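Local coordinates for quinone reductase (Klebsiella pneumoniae subsp. pneumoniae, PDB 4GI5), which binds FAD and probably works as an NAD(P)H dehydrogenase that reduces quinones, at residues 169-174 and 197-202. Residues are numbered along the deposited sequence; the frame is centred on the assembly and turned at random.
Sequences AMLIVT and PIQHGM. With FAD (flavin-adenine dinucleotide), chain H.
Leu171, on strand 168-174 of the parallel sheet in the flavodoxin-like fold, packs against Ile198 and Gln199 of helix 196-204. The contact is small and fully buried. The CB of Leu171 is directed at the helix, and its two methyls make most of the contact. Its CD1 lies 3.8 Å from Gln199 CG and 3.9 Å from Ile198 CG2. Leu171 CD2 also meets Ile198 CG2, at 3.9 Å, so this one methyl of Ile198 faces both branches of the leucine. Ile198 CG2 reaches the strand because it stands anti to its own backbone N, while CG1 takes the place beside that N (chi1 -59°).

Gln199 starts off to one side, but its stretched-out chain carries OE1 to 3.9 Å from Leu171 CD1. No direct hydrogen bond joins the segments. One water bridges them instead: it accepts from Leu171 N at 2.9 Å and donates to Gln199 OE1 at 2.8 Å.

The strand is the fourth in the 2-1-3-4-5 sheet order, between strands 115-121 and 209-216. The helix lies in the connection from strand 168-174 to the edge strand 209-216, and Pro197 packs on Phe125 of the second subunit. At the end of the strand is the cofactor site. There Thr174 OG1 shares a hydrogen bond with FAD O4' at 2.8 Å, and Asn38 is a second partner of the same hydroxyl. FAD O4' also bonds weakly to Thr174 O.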
# COMPACT_ATOMS: atom_id res chain seq x y z
N ALA B 169 -14.13 0.00 12.19
CA ALA B 169 -13.54 -0.66 10.96
C ALA B 169 -12.62 -1.76 11.39
O ALA B 169 -11.99 -1.78 12.48
CB ALA B 169 -12.81 0.43 10.13
N MSE B 170 -12.47 -2.78 10.56
CA MSE B 170 -11.60 -3.93 10.85
C MSE B 170 -11.11 -4.47 9.48
O MSE B 170 -11.87 -4.43 8.50
CB MSE B 170 -12.45 -5.06 11.44
CG MSE B 170 -11.56 -6.17 11.82
SE MSE B 170 -12.72 -7.61 12.70
CE MSE B 170 -13.68 -8.43 11.21
N LEU B 171 -9.90 -4.97 9.43
CA LEU B 171 -9.42 -5.68 8.28
C LEU B 171 -9.56 -7.20 8.50
O LEU B 171 -9.30 -7.71 9.59
CB LEU B 171 -7.93 -5.40 8.16
CG LEU B 171 -7.42 -3.92 8.04
CD1 LEU B 171 -5.94 -3.80 7.82
CD2 LEU B 171 -8.17 -3.20 6.97
N ILE B 172 -9.80 -7.92 7.40
CA ILE B 172 -9.69 -9.34 7.36
C ILE B 172 -8.75 -9.68 6.24
O ILE B 172 -9.00 -9.39 5.11
CB ILE B 172 -11.05 -10.02 7.09
CG1 ILE B 172 -12.07 -9.72 8.16
CG2 ILE B 172 -10.82 -11.52 6.98
CD1 ILE B 172 -13.48 -10.21 7.76
N VAL B 173 -7.58 -10.16 6.57
CA VAL B 173 -6.47 -10.37 5.66
C VAL B 173 -6.00 -11.81 5.67
O VAL B 173 -5.77 -12.43 6.68
CB VAL B 173 -5.28 -9.51 6.12
CG1 VAL B 173 -4.09 -9.66 5.15
CG2 VAL B 173 -5.76 -8.07 6.25
N THR B 174 -5.79 -12.36 4.48
CA THR B 174 -5.16 -13.64 4.33
C THR B 174 -3.77 -13.49 3.74
O THR B 174 -3.61 -12.74 2.78
CB THR B 174 -5.98 -14.58 3.35
OG1 THR B 174 -6.25 -13.88 2.14
CG2 THR B 174 -7.37 -15.00 3.94
N PRO B 197 0.14 1.78 7.66
CA PRO B 197 -0.37 2.79 6.68
C PRO B 197 -1.86 2.62 6.42
O PRO B 197 -2.53 3.57 6.18
CB PRO B 197 0.41 2.50 5.39
CG PRO B 197 1.66 1.81 5.86
CD PRO B 197 1.32 1.06 7.14
N ILE B 198 -2.36 1.38 6.48
CA ILE B 198 -3.79 1.15 6.33
C ILE B 198 -4.56 1.50 7.63
O ILE B 198 -5.49 2.26 7.63
CB ILE B 198 -4.10 -0.29 5.90
CG1 ILE B 198 -3.41 -0.63 4.55
CG2 ILE B 198 -5.60 -0.48 5.86
CD1 ILE B 198 -3.31 -2.13 4.22
N GLN B 199 -4.17 0.85 8.71
CA GLN B 199 -4.98 0.97 9.91
C GLN B 199 -4.90 2.37 10.50
O GLN B 199 -5.90 2.91 10.93
CB GLN B 199 -4.51 -0.02 10.96
CG GLN B 199 -4.83 -1.46 10.55
CD GLN B 199 -4.66 -2.53 11.59
OE1 GLN B 199 -5.53 -3.39 11.68
NE2 GLN B 199 -3.58 -2.52 12.36
N HIS B 200 -3.71 2.95 10.55
CA HIS B 200 -3.57 4.33 11.08
C HIS B 200 -3.82 5.34 9.99
O HIS B 200 -4.58 6.28 10.22
CB HIS B 200 -2.16 4.48 11.68
CG HIS B 200 -1.98 5.76 12.45
ND1 HIS B 200 -1.40 6.90 11.93
CD2 HIS B 200 -2.28 6.06 13.73
CE1 HIS B 200 -1.29 7.83 12.86
NE2 HIS B 200 -1.87 7.37 13.97
N GLY B 201 -3.29 5.10 8.77
CA GLY B 201 -3.36 6.09 7.71
C GLY B 201 -4.61 6.17 6.90
O GLY B 201 -4.94 7.21 6.37
N MSE B 202 -5.37 5.08 6.86
CA MSE B 202 -6.56 4.99 6.05
C MSE B 202 -7.85 4.84 6.87
O MSE B 202 -8.97 5.15 6.39
CB MSE B 202 -6.52 3.91 4.95
CG MSE B 202 -5.34 4.11 4.03
SE MSE B 202 -5.32 2.56 2.78
CE MSE B 202 -3.42 2.56 2.52
PA FAD H . -6.91 -19.36 -2.99
O1A FAD H . -8.22 -19.16 -3.62
O2A FAD H . -5.65 -19.53 -3.71
O5B FAD H . -6.98 -20.67 -2.00
C5B FAD H . -5.98 -21.04 -1.02
C4B FAD H . -6.27 -22.43 -0.56
O4B FAD H . -7.42 -22.39 0.25
C3B FAD H . -6.43 -23.42 -1.69
O3B FAD H . -5.62 -24.53 -1.33
C2B FAD H . -7.89 -23.73 -1.54
O2B FAD H . -8.27 -25.02 -2.08
C1B FAD H . -8.23 -23.59 -0.10
N9A FAD H . -9.69 -23.35 0.08
C8A FAD H . -10.62 -22.54 -0.67
N7A FAD H . -11.84 -22.62 -0.20
C5A FAD H . -11.69 -23.58 0.75
C6A FAD H . -12.60 -24.32 1.63
N6A FAD H . -13.82 -23.90 1.54
N1A FAD H . -12.15 -25.26 2.53
C2A FAD H . -10.85 -25.54 2.59
N3A FAD H . -9.94 -24.91 1.75
C4A FAD H . -10.38 -24.00 0.95
N1 FAD H . 1.57 -13.45 0.91
C2 FAD H . 2.19 -12.79 1.91
O2 FAD H . 2.32 -13.31 3.09
N3 FAD H . 2.72 -11.53 1.71
C4 FAD H . 2.75 -10.96 0.49
O4 FAD H . 3.15 -9.79 0.34
C4X FAD H . 2.12 -11.66 -0.59
N5 FAD H . 2.06 -11.10 -1.83
C5X FAD H . 1.33 -11.74 -2.86
C6 FAD H . 1.18 -11.16 -4.03
C7 FAD H . 0.38 -11.72 -5.02
C7M FAD H . 0.21 -11.04 -6.33
C8 FAD H . -0.21 -12.99 -4.80
C8M FAD H . -1.02 -13.63 -5.90
C9 FAD H . -0.06 -13.62 -3.61
C9A FAD H . 0.71 -12.99 -2.58
N10 FAD H . 0.78 -13.53 -1.31
C10 FAD H . 1.46 -12.89 -0.29
C1' FAD H . 0.09 -14.78 -0.95
C2' FAD H . -1.37 -14.38 -0.74
O2' FAD H . -1.65 -13.57 0.40
C3' FAD H . -2.27 -15.66 -0.64
O3' FAD H . -2.14 -16.27 -1.95
C4' FAD H . -3.76 -15.36 -0.41
O4' FAD H . -3.94 -14.92 0.90
C5' FAD H . -4.58 -16.67 -0.52
O5' FAD H . -5.93 -16.34 -0.48
P FAD H . -6.83 -16.67 -1.82
O1P FAD H . -8.22 -16.30 -1.50
O2P FAD H . -6.27 -16.11 -3.05
O3P FAD H . -6.64 -18.28 -1.79
O HOH W 1 -8.22 -3.98 11.57